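PDB 5ODJ: single-stranded DNA-binding protein, which probably binds single-stranded DNA through an OB fold during replication of the Enterobacter phage Enc34. Local coordinates for residues T52-K57 with M108-A113; S147-W152 with A164-V169. All blocks are in the same frame, centred on the assembly; numbering follows the deposited sequence.

Contact 1: residues T52-K57 with M108-A113; sequences TLLMPK and MWVISA
Over one face of the Trp-109 indole lies the extended chain of Lys-57: its CE sits 3.7 Å from the centroid of the six-membered ring, nearly on the normal, while CG covers the pyrrole side, 3.5 Å from Trp-109 NE1. NZ makes a cation-pi contact, 16° off the normal, and forms salt bridges to Asp-94 and Asp-96. Lysine suits this place: its methylenes lie against the ring while the ammonium reaches the acids; Lys-64 adds a second cation-pi contact. The backbones that carry them, strands 49-56 and 108-115, pair antiparallel within the beta-sheet of the OB fold. Leu-53 and Ile-111 exchange two N-H...O=C bonds (Leu-53 N to Ile-111 O 2.8 Å), and so do Met-55 and Trp-109. On the face of Leu-53, Met-55, Trp-109 and Ile-111, selenomethionine Met-55 has SE 3.5 Å from Ile-111 CD1, and the bend at chi3 (-44°) turns CE against Trp-109 CD1; Ile-67 of helix 61-76 packs on both Met-55 and Ile-111. On the other face, selenomethionine Met-108, bent at chi2, runs alongside the Pro-56 ring (SE to CG 3.8 Å), and its CE reaches Leu-54 CB. Thr-52 turns its methyl CG2, 3.6 Å from Val-110 CG1, into apolar packing.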
ATOM      1  N   THR A  52       2.475   4.685   1.004  1.00 13.36           N
ATOM      2  CA  THR A  52       3.385   3.627   1.439  1.00 13.32           C
ATOM      3  C   THR A  52       2.959   3.156   2.834  1.00 12.32           C
ATOM      4  O   THR A  52       2.677   3.981   3.710  1.00 15.20           O
ATOM      5  CB  THR A  52       4.814   4.141   1.386  1.00 15.43           C
ATOM      6  OG1 THR A  52       5.144   4.444   0.013  1.00 20.02           O
ATOM      7  CG2 THR A  52       5.812   3.095   1.929  1.00 18.64           C
ATOM      8  N   LEU A  53       2.867   1.829   3.002  1.00 11.81           N
ATOM      9  CA  LEU A  53       2.450   1.198   4.272  1.00 12.93           C
ATOM     10  C   LEU A  53       3.643   0.474   4.881  1.00 13.58           C
ATOM     11  O   LEU A  53       4.319  -0.280   4.173  1.00 15.77           O
ATOM     12  CB  LEU A  53       1.295   0.233   4.045  1.00 14.03           C
ATOM     13  CG  LEU A  53       0.081   0.803   3.310  1.00 13.65           C
ATOM     14  CD1 LEU A  53      -0.945  -0.296   3.033  1.00 16.13           C
ATOM     15  CD2 LEU A  53      -0.551   1.931   4.101  1.00 13.98           C
ATOM     16  N   LEU A  54       3.910   0.752   6.158  1.00 14.64           N
ATOM     17  CA  LEU A  54       5.040   0.127   6.884  1.00 13.51           C
ATOM     18  C   LEU A  54       4.452  -0.886   7.844  1.00 13.76           C
ATOM     19  O   LEU A  54       3.764  -0.510   8.798  1.00 15.09           O
ATOM     20  CB  LEU A  54       5.851   1.174   7.633  1.00 15.44           C
ATOM     21  CG  LEU A  54       6.347   2.335   6.756  1.00 17.38           C
ATOM     22  CD1 LEU A  54       7.074   3.361   7.598  1.00 18.32           C
ATOM     23  CD2 LEU A  54       7.221   1.906   5.588  1.00 19.45           C
HETATM   24  N   MSE A  55       4.726  -2.175   7.565  1.00 15.13           N
HETATM   25  CA  MSE A  55       4.146  -3.269   8.350  1.00 16.29           C
HETATM   26  C   MSE A  55       5.223  -3.804   9.262  1.00 17.07           C
HETATM   27  O   MSE A  55       6.185  -4.412   8.772  1.00 18.23           O
HETATM   28  CB  MSE A  55       3.660  -4.457   7.525  1.00 19.07           C
HETATM   29  CG  MSE A  55       2.783  -4.085   6.384  1.00 18.87           C
HETATM   30 SE   MSE A  55       1.620  -5.626   5.856  1.00 26.07          SE
HETATM   31  CE  MSE A  55       2.868  -6.996   5.916  1.00 20.22           C
ATOM     32  N   PRO A  56       5.061  -3.632  10.589  1.00 17.22           N
ATOM     33  CA  PRO A  56       6.084  -4.154  11.492  1.00 18.80           C
ATOM     34  C   PRO A  56       6.200  -5.679  11.405  1.00 21.55           C
ATOM     35  O   PRO A  56       5.199  -6.431  11.495  1.00 21.11           O
ATOM     36  CB  PRO A  56       5.619  -3.691  12.873  1.00 19.19           C
ATOM     37  CG  PRO A  56       4.701  -2.516  12.606  1.00 18.80           C
ATOM     38  CD  PRO A  56       4.011  -2.897  11.329  1.00 19.02           C
ATOM     39  N   LYS A  57       7.435  -6.131  11.246  1.00 18.93           N
ATOM     40  CA  LYS A  57       7.667  -7.550  11.028  1.00 21.74           C
ATOM     41  C   LYS A  57       7.223  -8.416  12.230  1.00 23.33           C
ATOM     42  O   LYS A  57       6.732  -9.525  12.031  1.00 25.58           O
ATOM     43  CB  LYS A  57       9.129  -7.784  10.673  1.00 22.21           C
ATOM     44  CG  LYS A  57       9.508  -7.263   9.296  1.00 19.93           C
ATOM     45  CD  LYS A  57      10.940  -7.569   8.973  1.00 20.90           C
ATOM     46  CE  LYS A  57      11.362  -7.195   7.558  1.00 19.79           C
ATOM     47  NZ  LYS A  57      12.781  -7.554   7.339  1.00 22.37           N
HETATM   48  N   MSE A 108      10.555  -3.379   9.123  1.00 19.60           N
HETATM   49  CA  MSE A 108       9.258  -3.189   8.459  1.00 18.29           C
HETATM   50  C   MSE A 108       9.247  -3.834   7.108  1.00 18.63           C
HETATM   51  O   MSE A 108      10.248  -3.825   6.401  1.00 20.54           O
HETATM   52  CB  MSE A 108       8.972  -1.707   8.133  1.00 20.86           C
HETATM   53  CG  MSE A 108       9.022  -0.777   9.305  1.00 24.41           C
HETATM   54 SE   MSE A 108       7.440  -1.069  10.437  1.00 26.01          SE
HETATM   55  CE  MSE A 108       7.205   0.727  11.199  1.00 26.25           C
ATOM     56  N   TRP A 109       8.093  -4.375   6.728  1.00 17.47           N
ATOM     57  CA  TRP A 109       7.788  -4.642   5.328  1.00 17.51           C
ATOM     58  C   TRP A 109       7.235  -3.353   4.755  1.00 17.55           C
ATOM     59  O   TRP A 109       6.524  -2.660   5.454  1.00 18.37           O
ATOM     60  CB  TRP A 109       6.726  -5.732   5.186  1.00 18.22           C
ATOM     61  CG  TRP A 109       7.121  -7.035   5.793  1.00 19.59           C
ATOM     62  CD1 TRP A 109       6.546  -7.627   6.878  1.00 19.03           C
ATOM     63  CD2 TRP A 109       8.188  -7.876   5.389  1.00 21.50           C
ATOM     64  NE1 TRP A 109       7.174  -8.805   7.153  1.00 21.52           N
ATOM     65  CE2 TRP A 109       8.189  -8.985   6.258  1.00 22.60           C
ATOM     66  CE3 TRP A 109       9.128  -7.826   4.357  1.00 20.54           C
ATOM     67  CZ2 TRP A 109       9.113 -10.046   6.136  1.00 23.57           C
ATOM     68  CZ3 TRP A 109      10.041  -8.884   4.231  1.00 24.13           C
ATOM     69  CH2 TRP A 109      10.019  -9.974   5.117  1.00 27.13           C
ATOM     70  N   VAL A 110       7.587  -3.046   3.519  1.00 16.44           N
ATOM     71  CA  VAL A 110       7.239  -1.758   2.903  1.00 15.80           C
ATOM     72  C   VAL A 110       6.353  -2.009   1.673  1.00 15.87           C
ATOM     73  O   VAL A 110       6.783  -2.617   0.710  1.00 16.47           O
ATOM     74  CB  VAL A 110       8.488  -0.979   2.468  1.00 16.58           C
ATOM     75  CG1 VAL A 110       8.094   0.369   1.893  1.00 18.26           C
ATOM     76  CG2 VAL A 110       9.436  -0.793   3.635  1.00 17.54           C
ATOM     77  N   ILE A 111       5.096  -1.583   1.769  1.00 15.09           N
ATOM     78  CA  ILE A 111       4.078  -1.800   0.737  1.00 14.41           C
ATOM     79  C   ILE A 111       3.792  -0.492   0.011  1.00 13.60           C
ATOM     80  O   ILE A 111       3.530   0.514   0.665  1.00 15.50           O
ATOM     81  CB  ILE A 111       2.793  -2.372   1.349  1.00 15.65           C
ATOM     82  CG1 ILE A 111       3.032  -3.833   1.759  1.00 20.00           C
ATOM     83  CG2 ILE A 111       1.639  -2.301   0.366  1.00 16.36           C
ATOM     84  CD1 ILE A 111       1.979  -4.385   2.653  1.00 26.75           C
ATOM     85  N   SER A 112       3.863  -0.522  -1.312  1.00 13.04           N
ATOM     86  CA  SER A 112       3.470   0.645  -2.139  1.00 14.28           C
ATOM     87  C   SER A 112       2.172   0.285  -2.867  1.00 13.25           C
ATOM     88  O   SER A 112       2.116  -0.718  -3.559  1.00 14.92           O
ATOM     89  CB  SER A 112       4.582   0.925  -3.149  1.00 20.57           C
ATOM     90  OG  SER A 112       5.757   1.278  -2.448  1.00 30.55           O
ATOM     91  N   ALA A 113       1.128   1.098  -2.693  1.00 13.46           N
ATOM     92  CA  ALA A 113      -0.156   0.847  -3.360  1.00 13.45           C
ATOM     93  C   ALA A 113      -0.595   2.155  -4.054  1.00 13.55           C
ATOM     94  O   ALA A 113      -0.407   3.215  -3.475  1.00 13.65           O
ATOM     95  CB  ALA A 113      -1.194   0.354  -2.360  1.00 15.62           C
TER

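Contact 2: residues S147-W152 with A164-V169; sequences SVIRPW and ANLLSV
Ser-147 and Val-148 both donate to one carbonyl, Ser-168 O. The hydroxyl arrives at 2.9 Å from Ser-147 OG, only slightly tilted from the carbonyl plane, whereas Val-148 N comes from above that plane at 3.1 Å. Serine is small enough for this buried place, and with OG anti to the backbone N (chi1 -176°) its hydroxyl reaches across to the partner strand. Leu-166 CD1 packs against the same OG.

Val-148 O also takes two donors, Leu-167 N at 2.9 Å and, weakly, Ser-168 N at 3.4 Å. Two residues thus face one, a classic beta bulge, and the register shifts by one before Ile-149 pairs with Leu-166. Past the bulge regular antiparallel bonding resumes: Arg-150 N donates to Asn-165 O, and Asn-165 N returns a bond to Arg-150 O at 2.8 Å. The extra residue, Leu-167, reaches over the neighbouring strand, its CD2 lying 3.8 Å from Ile-149 C and close to Arg-150 CB.

Trp-152 and Asn-165 meet as two flat groups whose planes are 26° apart, the side chains crossing at about a right angle, with Trp-152 NE1 3.1 Å from Asn-165 OD1. Arg-150 runs out, extended from CG to NE, toward Ser-20, whose O its NH2 meets in a weak hydrogen bond.

The two segments belong to the beta hairpin of strands 144-156 and 159-173. Strand 23-26 pairs with 144-156, bonding Ser-147 to Val-25 and Ile-149 to Ile-23, while Ala-164 and Leu-166 bond through their backbones to Arg-114 of strand 108-115.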
ATOM      1  N   SER A 147      -5.821  -0.408   5.421  1.00 12.13           N
ATOM      2  CA  SER A 147      -5.981  -0.162   3.980  1.00 12.08           C
ATOM      3  C   SER A 147      -6.469  -1.391   3.270  1.00 11.70           C
ATOM      4  O   SER A 147      -6.151  -2.530   3.691  1.00 15.41           O
ATOM      5  CB  SER A 147      -4.650   0.315   3.401  1.00 12.56           C
ATOM      6  OG  SER A 147      -4.731   0.675   2.016  1.00 12.74           O
ATOM      7  N   VAL A 148      -7.250  -1.196   2.210  1.00 12.57           N
ATOM      8  CA  VAL A 148      -7.641  -2.272   1.301  1.00 12.02           C
ATOM      9  C   VAL A 148      -6.909  -2.103  -0.008  1.00 13.17           C
ATOM     10  O   VAL A 148      -6.979  -1.039  -0.632  1.00 12.50           O
ATOM     11  CB  VAL A 148      -9.158  -2.325   1.072  1.00 14.01           C
ATOM     12  CG1 VAL A 148      -9.505  -3.479   0.137  1.00 14.90           C
ATOM     13  CG2 VAL A 148      -9.876  -2.467   2.402  1.00 14.51           C
ATOM     14  N   ILE A 149      -6.217  -3.162  -0.420  1.00 12.06           N
ATOM     15  CA  ILE A 149      -5.443  -3.204  -1.635  1.00 11.75           C
ATOM     16  C   ILE A 149      -5.862  -4.411  -2.472  1.00 10.63           C
ATOM     17  O   ILE A 149      -6.559  -5.306  -1.968  1.00 13.37           O
ATOM     18  CB  ILE A 149      -3.925  -3.204  -1.333  1.00 12.87           C
ATOM     19  CG1 ILE A 149      -3.518  -4.492  -0.614  1.00 13.41           C
ATOM     20  CG2 ILE A 149      -3.566  -1.966  -0.521  1.00 13.42           C
ATOM     21  CD1 ILE A 149      -2.018  -4.635  -0.365  1.00 14.48           C
ATOM     22  N   ARG A 150      -5.391  -4.477  -3.719  1.00 11.32           N
ATOM     23  CA  ARG A 150      -5.576  -5.680  -4.541  1.00 13.51           C
ATOM     24  C   ARG A 150      -4.418  -5.820  -5.502  1.00 14.06           C
ATOM     25  O   ARG A 150      -4.124  -4.890  -6.265  1.00 13.88           O
ATOM     26  CB  ARG A 150      -6.899  -5.645  -5.326  1.00 14.79           C
ATOM     27  CG  ARG A 150      -7.281  -6.993  -5.964  1.00 16.98           C
ATOM     28  CD  ARG A 150      -8.529  -6.744  -6.834  1.00 23.63           C
ATOM     29  NE  ARG A 150      -9.274  -7.890  -7.271  1.00 34.01           N
ATOM     30  CZ  ARG A 150     -10.419  -7.791  -7.960  1.00 43.72           C
ATOM     31  NH1 ARG A 150     -10.911  -6.593  -8.301  1.00 52.08           N
ATOM     32  NH2 ARG A 150     -11.071  -8.888  -8.338  1.00 55.16           N
ATOM     33  N   PRO A 151      -3.746  -6.991  -5.488  1.00 13.98           N
ATOM     34  CA  PRO A 151      -2.647  -7.191  -6.420  1.00 14.66           C
ATOM     35  C   PRO A 151      -3.091  -7.286  -7.874  1.00 14.73           C
ATOM     36  O   PRO A 151      -4.201  -7.763  -8.157  1.00 16.98           O
ATOM     37  CB  PRO A 151      -2.077  -8.558  -5.994  1.00 15.79           C
ATOM     38  CG  PRO A 151      -2.533  -8.736  -4.594  1.00 17.68           C
ATOM     39  CD  PRO A 151      -3.915  -8.159  -4.601  1.00 16.09           C
ATOM     40  N   TRP A 152      -2.212  -6.863  -8.774  1.00 15.20           N
ATOM     41  CA  TRP A 152      -2.386  -7.079 -10.206  1.00 14.50           C
ATOM     42  C   TRP A 152      -1.024  -7.195 -10.890  1.00 13.88           C
ATOM     43  O   TRP A 152      -0.015  -6.710 -10.382  1.00 16.27           O
ATOM     44  CB  TRP A 152      -3.237  -5.980 -10.840  1.00 15.37           C
ATOM     45  CG  TRP A 152      -2.725  -4.572 -10.753  1.00 16.27           C
ATOM     46  CD1 TRP A 152      -2.809  -3.744  -9.696  1.00 17.77           C
ATOM     47  CD2 TRP A 152      -2.079  -3.844 -11.794  1.00 18.44           C
ATOM     48  NE1 TRP A 152      -2.284  -2.513 -10.021  1.00 17.62           N
ATOM     49  CE2 TRP A 152      -1.834  -2.544 -11.306  1.00 18.41           C
ATOM     50  CE3 TRP A 152      -1.701  -4.160 -13.111  1.00 19.12           C
ATOM     51  CZ2 TRP A 152      -1.173  -1.565 -12.061  1.00 20.47           C
ATOM     52  CZ3 TRP A 152      -1.084  -3.176 -13.883  1.00 20.72           C
ATOM     53  CH2 TRP A 152      -0.812  -1.894 -13.345  1.00 20.75           C
ATOM     54  N   ALA A 164       0.036  -3.193  -6.550  1.00 14.09           N
ATOM     55  CA  ALA A 164      -1.159  -3.219  -5.708  1.00 13.23           C
ATOM     56  C   ALA A 164      -1.997  -1.986  -5.977  1.00 12.23           C
ATOM     57  O   ALA A 164      -1.518  -0.850  -5.857  1.00 12.88           O
ATOM     58  CB  ALA A 164      -0.771  -3.290  -4.234  1.00 14.56           C
ATOM     59  N   ASN A 165      -3.245  -2.220  -6.356  1.00 13.02           N
ATOM     60  CA  ASN A 165      -4.211  -1.134  -6.388  1.00 12.77           C
ATOM     61  C   ASN A 165      -4.568  -0.738  -4.968  1.00 11.83           C
ATOM     62  O   ASN A 165      -4.672  -1.564  -4.079  1.00 13.16           O
ATOM     63  CB  ASN A 165      -5.484  -1.548  -7.121  1.00 14.95           C
ATOM     64  CG  ASN A 165      -5.329  -1.505  -8.614  1.00 17.99           C
ATOM     65  OD1 ASN A 165      -4.579  -0.694  -9.161  1.00 22.21           O
ATOM     66  ND2 ASN A 165      -6.023  -2.402  -9.291  1.00 23.84           N
ATOM     67  N   LEU A 166      -4.774   0.571  -4.777  1.00 12.63           N
ATOM     68  CA  LEU A 166      -5.146   1.154  -3.528  1.00 12.91           C
ATOM     69  C   LEU A 166      -6.621   1.519  -3.561  1.00 13.60           C
ATOM     70  O   LEU A 166      -7.023   2.447  -4.321  1.00 15.40           O
ATOM     71  CB  LEU A 166      -4.315   2.418  -3.280  1.00 13.32           C
ATOM     72  CG  LEU A 166      -4.607   3.194  -2.012  1.00 12.87           C
ATOM     73  CD1 LEU A 166      -4.437   2.330  -0.776  1.00 13.97           C
ATOM     74  CD2 LEU A 166      -3.717   4.437  -1.964  1.00 13.61           C
ATOM     75  N   LEU A 167      -7.430   0.859  -2.733  1.00 11.99           N
ATOM     76  CA  LEU A 167      -8.887   1.087  -2.778  1.00 13.25           C
ATOM     77  C   LEU A 167      -9.391   1.981  -1.678  1.00 14.51           C
ATOM     78  O   LEU A 167     -10.313   2.764  -1.922  1.00 17.23           O
ATOM     79  CB  LEU A 167      -9.672  -0.242  -2.776  1.00 13.80           C
ATOM     80  CG  LEU A 167      -9.544  -1.128  -4.030  1.00 17.53           C
ATOM     81  CD1 LEU A 167      -9.615  -0.368  -5.350  1.00 18.90           C
ATOM     82  CD2 LEU A 167      -8.290  -1.975  -3.975  1.00 15.65           C
ATOM     83  N   SER A 168      -8.837   1.862  -0.471  1.00 14.11           N
ATOM     84  CA  SER A 168      -9.258   2.673   0.635  1.00 14.31           C
ATOM     85  C   SER A 168      -8.226   2.710   1.764  1.00 12.74           C
ATOM     86  O   SER A 168      -7.344   1.843   1.819  1.00 12.64           O
ATOM     87  CB  SER A 168     -10.569   2.193   1.173  1.00 16.28           C
ATOM     88  OG  SER A 168     -10.419   0.922   1.728  1.00 17.56           O
ATOM     89  N   VAL A 169      -8.295   3.774   2.560  1.00 12.59           N
ATOM     90  CA  VAL A 169      -7.447   3.960   3.709  1.00 12.32           C
ATOM     91  C   VAL A 169      -8.312   4.425   4.868  1.00 12.44           C
ATOM     92  O   VAL A 169      -9.086   5.383   4.688  1.00 14.73           O
ATOM     93  CB  VAL A 169      -6.337   5.011   3.451  1.00 12.30           C
ATOM     94  CG1 VAL A 169      -5.485   5.188   4.706  1.00 13.44           C
ATOM     95  CG2 VAL A 169      -5.478   4.619   2.251  1.00 14.05           C
TER

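How the contacts relate
Both segments of contact 1 precede those of contact 2 in the sequence, yet their centres lie 13 Å apart and both belong to the same mixed sheet. Two places join them directly. Ala-113, at the end of segment 108-113, sets its CB 3.8 Å from Ile-149 CG2 and 3.7 Å from Ala-164 O; the methyl of alanine is compatible with this close approach. Leu-53 CD1 meets Ser-147 CB at 3.8 Å, linking segment 52-57 to segment 147-152. A bound magnesium ion is nearer to contact 1, about 7 Å from the Met-55 side chain, than to contact 2, where the Ile-149 side chain is about 13 Å away.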